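PDB 5B57: putative hemin ABC transport system, membrane protein from Burkholderia cenocepacia J2315, which probably serves as the membrane-spanning subunit of an ABC importer that carries heme across the cytoplasmic membrane. Local coordinates for residues A111-G116 / A246-C251; L100-A105 / A240-L245; A172-G177 / V294-G299. All blocks are in the same frame, centred on the assembly; numbering follows the deposited sequence. Where two conformers were deposited one is given.

In the fold
From the N terminus, helix 94-128 supplies the first partners of two contacts: 100-105 for contact 2, then 111-116 for contact 1 about three turns further on. Contact 3 opens later, at 172-177 on helix 168-188. Then 240-245, which leads into helix 242-260, closes contact 2, and 246-251 on that helix closes contact 1. Contact 3 closes last, with 294-299 on helix 283-305. The segments alternate, so all three loops cross and none nests. Contacts 1 and 2 tie helix 94-128 to helix 242-260 beside one detergent molecule; Cys-251 of contact 1 touches Phe-174 and Leu-296 of contact 3, joining all four helices.

Contact 1: residues A111-G116 / A246-C251; sequences ALLVGG and AAVAPC. With DMU (decyl-beta-D-maltopyranoside), chain E.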
# COMPACT_ATOMS: atom_id res chain seq x y z
N ALA A 111 25.25 22.49 -6.66
CA ALA A 111 25.00 21.10 -7.01
C ALA A 111 25.34 20.14 -5.86
O ALA A 111 24.62 19.17 -5.65
CB ALA A 111 25.76 20.71 -8.27
N LEU A 112 26.41 20.40 -5.10
CA LEU A 112 26.70 19.55 -3.94
C LEU A 112 25.64 19.71 -2.85
O LEU A 112 25.22 18.71 -2.25
CB LEU A 112 28.08 19.86 -3.36
CG LEU A 112 29.25 19.52 -4.26
CD1 LEU A 112 30.52 19.96 -3.60
CD2 LEU A 112 29.27 18.04 -4.54
N LEU A 113 25.22 20.95 -2.55
CA LEU A 113 24.16 21.17 -1.56
C LEU A 113 22.84 20.54 -1.96
O LEU A 113 22.13 20.00 -1.10
CB LEU A 113 23.95 22.67 -1.33
CG LEU A 113 24.97 23.45 -0.52
CD1 LEU A 113 24.40 24.84 -0.30
CD2 LEU A 113 25.27 22.73 0.79
N VAL A 114 22.49 20.58 -3.25
CA VAL A 114 21.24 19.99 -3.71
C VAL A 114 21.30 18.46 -3.62
O VAL A 114 20.44 17.82 -3.01
CB VAL A 114 20.91 20.46 -5.14
CG1 VAL A 114 20.00 19.51 -5.81
CG2 VAL A 114 20.23 21.80 -5.10
N GLY A 115 22.32 17.86 -4.23
CA GLY A 115 22.46 16.42 -4.15
C GLY A 115 22.56 15.89 -2.74
O GLY A 115 21.77 15.04 -2.34
N GLY A 116 23.53 16.37 -1.97
CA GLY A 116 23.62 15.96 -0.58
C GLY A 116 22.33 16.21 0.18
O GLY A 116 21.92 15.40 1.01
N ALA A 246 25.17 31.60 1.10
CA ALA A 246 25.33 31.97 2.50
C ALA A 246 24.09 31.66 3.33
O ALA A 246 24.20 31.39 4.53
CB ALA A 246 25.61 33.47 2.62
N ALA A 247 22.91 31.79 2.73
CA ALA A 247 21.67 31.52 3.43
C ALA A 247 21.21 30.08 3.26
O ALA A 247 20.76 29.46 4.23
CB ALA A 247 20.59 32.48 2.94
N VAL A 248 21.35 29.53 2.05
CA VAL A 248 20.84 28.18 1.75
C VAL A 248 21.63 27.11 2.52
O VAL A 248 21.04 26.21 3.13
CB VAL A 248 20.88 27.94 0.24
CG1 VAL A 248 20.56 26.48 -0.09
CG2 VAL A 248 19.93 28.87 -0.44
N ALA A 249 22.96 27.19 2.47
CA ALA A 249 23.85 26.20 3.06
C ALA A 249 23.56 25.95 4.54
O ALA A 249 23.35 24.79 4.92
CB ALA A 249 25.31 26.61 2.85
N PRO A 250 23.53 26.97 5.42
CA PRO A 250 23.25 26.68 6.84
C PRO A 250 21.91 26.02 7.08
O PRO A 250 21.80 25.13 7.94
CB PRO A 250 23.34 28.06 7.52
CG PRO A 250 23.30 29.04 6.42
CD PRO A 250 23.93 28.38 5.24
N CYS A 251 20.87 26.43 6.35
CA CYS A 251 19.63 25.67 6.36
C CYS A 251 19.87 24.19 6.08
O CYS A 251 19.53 23.33 6.89
CB CYS A 251 18.66 26.25 5.34
SG CYS A 251 17.87 27.75 5.88
C1 DMU E . 29.83 32.98 2.16
C2 DMU E . 30.08 34.05 1.13
C3 DMU E . 31.49 33.91 0.56
C4 DMU E . 31.75 32.46 0.06
O5 DMU E . 31.42 31.51 1.11
C6 DMU E . 30.04 31.62 1.52
O7 DMU E . 31.67 34.83 -0.51
O16 DMU E . 29.72 30.61 2.47
C18 DMU E . 28.92 29.58 1.88
C19 DMU E . 29.65 28.25 2.02
C22 DMU E . 28.94 27.16 1.24
C25 DMU E . 29.39 25.78 1.71
C28 DMU E . 28.19 24.87 1.95
C31 DMU E . 28.29 24.15 3.31
C34 DMU E . 27.99 22.65 3.17
C37 DMU E . 27.37 22.08 4.45
C40 DMU E . 26.63 20.75 4.17
C43 DMU E . 27.55 19.56 4.39
O49 DMU E . 28.48 33.08 2.66
O55 DMU E . 29.90 35.35 1.71
C57 DMU E . 33.21 32.25 -0.37
O61 DMU E . 33.44 32.90 -1.63
C5 DMU E . 32.29 37.17 -0.16
C7 DMU E . 31.59 37.79 -1.37
C8 DMU E . 32.39 37.54 -2.65
C9 DMU E . 32.74 36.08 -2.80
O1 DMU E . 33.53 35.67 -1.67
C10 DMU E . 32.78 35.73 -0.45
O2 DMU E . 31.60 37.96 -3.79
O3 DMU E . 31.39 37.17 0.96
O4 DMU E . 31.46 39.20 -1.16
C11 DMU E . 33.53 35.84 -4.07
O6 DMU E . 33.81 37.12 -4.70
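Leu-113 reaches across from helix 94-128 and splits its two methyl groups between different neighbours: CD1 meets helix 242-260, CD2 meets the alkyl tail of a bound decyl maltoside. The CB of Leu-113 already points at the other helix. With CG anti to the carbonyl carbon (chi1 -75°), the fork carries CD1 onto the flank of Ala-249, where it lies 3.7 Å from Ala-249 CB and equally near that residue's CA. The leucine therefore rests on backbone as much as on side chain. The same methyl also meets Val-248, whose CG1 lies 4.2 Å from Leu-113 CD1. At the closest point of the two backbones, Leu-113 CA and Ala-249 CA are 6.8 Å apart, a spacing bridged by one leucine and two short residues.

The detergent follows the groove between the helices. Its C34 sits 3.6 Å from Leu-113 CD2, and its C28 lies 3.5 Å from Ala-249 CB, so the tail touches both walls. Pro-250 is turned from helix 94-128 and, having no N-H to give to the turn before, accompanies a kink in helix 242-260. Helix 283-305 backs Val-248 through Cys-304.

No hydrogen bond joins the two segments, and the meeting atoms are all carbon. Such a contact rests on van der Waals packing of aliphatic groups, with little directional preference, which is consistent with neighbouring transmembrane helices lining a groove that accepts a hydrocarbon chain.

Contact 2: residues L100-A105 / A240-L245; sequences LLDIRA and AQWPTL. With DMU (decyl-beta-D-maltopyranoside), chain E.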
# COMPACT_ATOMS: atom_id res chain seq x y z
N LEU A 100 36.10 31.68 -12.23
CA LEU A 100 35.99 30.48 -11.40
C LEU A 100 35.35 30.76 -10.05
O LEU A 100 34.38 30.10 -9.66
CB LEU A 100 37.36 29.83 -11.21
CG LEU A 100 38.01 29.26 -12.47
CD1 LEU A 100 39.29 28.51 -12.12
CD2 LEU A 100 37.05 28.37 -13.19
N LEU A 101 35.87 31.73 -9.30
CA LEU A 101 35.36 31.93 -7.95
C LEU A 101 34.00 32.63 -7.93
O LEU A 101 33.31 32.57 -6.90
CB LEU A 101 36.35 32.74 -7.11
CG LEU A 101 36.16 32.46 -5.62
CD1 LEU A 101 37.33 31.65 -5.09
CD2 LEU A 101 36.00 33.75 -4.85
N ASP A 102 33.58 33.27 -9.02
CA ASP A 102 32.32 34.02 -9.01
C ASP A 102 31.21 33.42 -9.87
O ASP A 102 30.04 33.60 -9.54
CB ASP A 102 32.54 35.46 -9.48
CG ASP A 102 33.11 36.32 -8.41
OD1 ASP A 102 33.19 35.82 -7.26
OD2 ASP A 102 33.47 37.48 -8.71
N ILE A 103 31.53 32.74 -10.97
CA ILE A 103 30.54 32.22 -11.88
C ILE A 103 30.48 30.70 -11.82
O ILE A 103 29.41 30.11 -11.94
CB ILE A 103 30.82 32.70 -13.33
CG1 ILE A 103 31.32 34.14 -13.35
CG2 ILE A 103 29.60 32.50 -14.19
CD1 ILE A 103 30.31 35.18 -12.89
N ARG A 104 31.63 30.04 -11.68
CA ARG A 104 31.58 28.58 -11.67
C ARG A 104 31.27 28.03 -10.28
O ARG A 104 30.27 27.31 -10.14
CB ARG A 104 32.89 27.99 -12.22
CG ARG A 104 32.63 26.89 -13.26
CD ARG A 104 31.42 26.02 -12.91
NE ARG A 104 31.56 24.65 -13.39
CZ ARG A 104 30.70 24.06 -14.23
NH1 ARG A 104 29.65 24.73 -14.68
NH2 ARG A 104 30.89 22.80 -14.61
N ALA A 105 32.11 28.34 -9.27
CA ALA A 105 32.09 27.82 -7.91
C ALA A 105 30.68 27.80 -7.33
O ALA A 105 30.22 26.72 -6.93
CB ALA A 105 33.06 28.61 -7.01
N ALA A 240 22.84 30.31 -9.18
CA ALA A 240 23.68 30.10 -8.01
C ALA A 240 24.63 31.28 -7.82
O ALA A 240 25.54 31.47 -8.64
CB ALA A 240 24.45 28.79 -8.17
N GLN A 241 24.43 32.07 -6.76
CA GLN A 241 25.40 33.08 -6.38
C GLN A 241 25.71 32.99 -4.89
O GLN A 241 24.86 32.57 -4.09
CB GLN A 241 24.92 34.50 -6.74
CG GLN A 241 23.60 34.89 -6.11
CD GLN A 241 22.97 36.07 -6.80
OE1 GLN A 241 22.62 37.07 -6.17
NE2 GLN A 241 22.82 35.97 -8.12
N TRP A 242 26.94 33.38 -4.51
CA TRP A 242 27.39 33.27 -3.12
C TRP A 242 26.45 33.91 -2.11
O TRP A 242 26.19 33.27 -1.08
CB TRP A 242 28.80 33.87 -2.95
CG TRP A 242 29.89 33.06 -3.58
CD1 TRP A 242 30.74 33.48 -4.55
CD2 TRP A 242 30.25 31.68 -3.30
NE1 TRP A 242 31.60 32.46 -4.90
CE2 TRP A 242 31.31 31.35 -4.14
CE3 TRP A 242 29.76 30.71 -2.41
CZ2 TRP A 242 31.91 30.09 -4.14
CZ3 TRP A 242 30.36 29.45 -2.42
CH2 TRP A 242 31.43 29.16 -3.28
N PRO A 243 25.95 35.14 -2.28
CA PRO A 243 25.11 35.71 -1.22
C PRO A 243 23.92 34.83 -0.83
O PRO A 243 23.59 34.78 0.36
CB PRO A 243 24.66 37.06 -1.82
CG PRO A 243 25.09 37.04 -3.27
CD PRO A 243 26.26 36.13 -3.33
N THR A 244 23.29 34.12 -1.78
CA THR A 244 22.19 33.25 -1.38
C THR A 244 22.70 31.94 -0.78
O THR A 244 22.15 31.48 0.23
CB THR A 244 21.23 32.99 -2.55
OG1 THR A 244 21.91 32.34 -3.63
CG2 THR A 244 20.58 34.29 -3.04
N LEU A 245 23.75 31.34 -1.35
CA LEU A 245 24.36 30.16 -0.72
C LEU A 245 24.70 30.40 0.76
O LEU A 245 24.55 29.50 1.59
CB LEU A 245 25.61 29.74 -1.48
CG LEU A 245 25.30 29.06 -2.81
CD1 LEU A 245 26.57 28.93 -3.59
CD2 LEU A 245 24.72 27.70 -2.52
C1 DMU E . 29.83 32.98 2.16
C2 DMU E . 30.08 34.05 1.13
C3 DMU E . 31.49 33.91 0.56
C4 DMU E . 31.75 32.46 0.06
O5 DMU E . 31.42 31.51 1.11
C6 DMU E . 30.04 31.62 1.52
O7 DMU E . 31.67 34.83 -0.51
O16 DMU E . 29.72 30.61 2.47
C18 DMU E . 28.92 29.58 1.88
C19 DMU E . 29.65 28.25 2.02
C22 DMU E . 28.94 27.16 1.24
C25 DMU E . 29.39 25.78 1.71
C28 DMU E . 28.19 24.87 1.95
C31 DMU E . 28.29 24.15 3.31
C34 DMU E . 27.99 22.65 3.17
C37 DMU E . 27.37 22.08 4.45
C40 DMU E . 26.63 20.75 4.17
C43 DMU E . 27.55 19.56 4.39
O49 DMU E . 28.48 33.08 2.66
O55 DMU E . 29.90 35.35 1.71
C57 DMU E . 33.21 32.25 -0.37
O61 DMU E . 33.44 32.90 -1.63
C5 DMU E . 32.29 37.17 -0.16
C7 DMU E . 31.59 37.79 -1.37
C8 DMU E . 32.39 37.54 -2.65
C9 DMU E . 32.74 36.08 -2.80
O1 DMU E . 33.53 35.67 -1.67
C10 DMU E . 32.78 35.73 -0.45
O2 DMU E . 31.60 37.96 -3.79
O3 DMU E . 31.39 37.17 0.96
O4 DMU E . 31.46 39.20 -1.16
C11 DMU E . 33.53 35.84 -4.07
O6 DMU E . 33.81 37.12 -4.70
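Ala-240, just before the helix that brings Trp-242 to Leu-101, directs its CB toward helix 94-128 and packs on Leu-110 there. Next comes Gln-241, whose CA is the nearest to that of Asp-102 across the segments, 7.5 Å away. Its side chain leads off elsewhere, and its backbone does the work: it holds the N-cap position of helix 242-260, and its carbonyl O accepts from Leu-245 N and, at 3.0 Å, from Thr-244 OG1.

Trp-242, the first helical residue, carries the contact. Its indole N-H points straight at a carbonyl, with NE1 2.6 Å from Leu-101 O and an N-H...O angle of 170°. The acceptor lies in the ring plane, and the nitrogen stands almost on the extension of the C=O bond. That carbonyl is available because helix 94-128 has a pi-type turn here: Ala-105 N, its usual helical donor, bonds instead to Leu-100 O at 2.9 Å, and the following residue, Pro-106, has no N-H to offer. A local widening of the helix is thus answered by a side chain from another transmembrane helix of the FecCD-type permease.

The same ring is touched obliquely by Ala-105, whose CB is 3.4 Å from Trp-242 CZ2. Decyl maltoside covers one face: hydroxymethyl oxygen O61 sits over the ring centre, and sugar carbon C4 is 3.6 Å from Trp-242 CE3. The second glucose reaches past the ring to Asp-102, where its O6 donates to OD1 at 2.9 Å.

Pro-243 follows in the first helical turn, where its lack of an N-H costs nothing. Beyond Thr-244, Leu-245 turns its side chain toward helix 94-128 and lands on Val-109 and Leu-113.

Contact 3: residues A172-G177 / V294-G299; sequences AAFAGG and VALAVG
An aromatic edge set against a helix backbone joins helix 168-188 to helix 283-305, two transmembrane helices of the all-helical FecCD-type permease fold. The two segments run in roughly opposite directions, and they come together most closely where Phe-174 CA lies 5.4 Å from Gly-299 CA. The absence of a side chain on Gly-299 makes this possible, since the edge of the phenyl group can come right up to its main chain. Gly-177, one turn on from Phe-174, also presents bare backbone on the side of helix 168-188 that looks toward Gly-299.

Phe-174 reaches over with CG anti to its own nitrogen (chi1 -168°), which swings the ring toward helix 283-305 although its CB starts off alongside. It approaches edge first. CD1 comes 3.3 Å from Gly-299 C, which lies near the ring plane, as does Leu-296 O, 3.6 Å from Phe-174 CE1. The rim of the ring thus runs past two peptide carbonyls one turn apart, a placement in which the slightly positive C-H edge faces electron-rich oxygen; any electrostatic gain is probably small, and no hydrogen bond links the segments. Gly-299 O itself is bonded to Ser-303 OG, one turn further along the same helix.

Around this meeting, Ala-300 and Ser-303 also touch the ring, and Cys-251 of helix 242-260 packs against both Phe-174 and Leu-296, so a third helix covers the junction. Helix 94-128 packs on another side of 283-305 through Thr-121.

Leu-296 begins by pointing off, its CB directed away from helix 168-188, but the side chain folds back and crosses the phenyl at a slant, bringing CD1 to 3.6 Å from Phe-174 CZ.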
# COMPACT_ATOMS: atom_id res chain seq x y z
N ALA A 172 10.72 34.12 -1.04
CA ALA A 172 9.30 33.81 -1.23
C ALA A 172 9.07 32.31 -1.28
O ALA A 172 8.20 31.78 -0.58
CB ALA A 172 8.76 34.47 -2.50
N ALA A 173 9.85 31.60 -2.11
CA ALA A 173 9.73 30.14 -2.21
C ALA A 173 9.94 29.47 -0.86
O ALA A 173 9.28 28.47 -0.54
CB ALA A 173 10.74 29.61 -3.25
N PHE A 174 10.84 30.02 -0.05
CA PHE A 174 11.14 29.41 1.23
C PHE A 174 9.99 29.62 2.21
O PHE A 174 9.65 28.71 2.97
CB PHE A 174 12.45 29.98 1.76
CG PHE A 174 13.00 29.24 2.94
CD1 PHE A 174 13.40 27.92 2.81
CD2 PHE A 174 13.15 29.87 4.17
CE1 PHE A 174 13.92 27.23 3.92
CE2 PHE A 174 13.68 29.18 5.29
CZ PHE A 174 14.07 27.87 5.16
N ALA A 175 9.37 30.81 2.21
CA ALA A 175 8.25 31.05 3.10
C ALA A 175 7.05 30.19 2.71
O ALA A 175 6.46 29.51 3.55
CB ALA A 175 7.87 32.52 3.10
N GLY A 176 6.69 30.19 1.43
CA GLY A 176 5.62 29.32 0.98
C GLY A 176 5.92 27.86 1.24
O GLY A 176 5.03 27.09 1.64
N GLY A 177 7.17 27.45 1.01
CA GLY A 177 7.54 26.07 1.24
C GLY A 177 7.26 25.64 2.66
O GLY A 177 6.63 24.62 2.91
N VAL A 294 13.40 17.87 7.34
CA VAL A 294 13.29 17.74 5.88
C VAL A 294 12.73 19.02 5.26
O VAL A 294 13.21 19.47 4.21
CB VAL A 294 12.43 16.53 5.50
CG1 VAL A 294 12.04 16.59 4.03
CG2 VAL A 294 13.18 15.25 5.83
N ALA A 295 11.71 19.61 5.90
CA ALA A 295 11.06 20.79 5.31
C ALA A 295 12.04 21.95 5.21
O ALA A 295 12.06 22.69 4.22
CB ALA A 295 9.85 21.18 6.14
N LEU A 296 12.92 22.06 6.21
CA LEU A 296 13.90 23.13 6.28
C LEU A 296 15.00 22.97 5.23
O LEU A 296 15.40 23.97 4.60
CB LEU A 296 14.48 23.16 7.69
CG LEU A 296 15.60 24.14 7.91
CD1 LEU A 296 15.07 25.53 7.67
CD2 LEU A 296 16.17 23.99 9.31
N ALA A 297 15.51 21.74 5.00
CA ALA A 297 16.55 21.54 3.97
C ALA A 297 16.01 21.58 2.54
O ALA A 297 16.56 22.27 1.67
CB ALA A 297 17.28 20.22 4.19
N VAL A 298 14.95 20.81 2.25
CA VAL A 298 14.34 20.86 0.93
C VAL A 298 13.81 22.26 0.62
O VAL A 298 13.94 22.75 -0.51
CB VAL A 298 13.23 19.80 0.82
CG1 VAL A 298 12.50 19.90 -0.51
CG2 VAL A 298 13.81 18.43 1.01
N GLY A 299 13.21 22.93 1.61
CA GLY A 299 12.67 24.26 1.33
C GLY A 299 13.75 25.24 0.93
O GLY A 299 13.57 26.05 0.02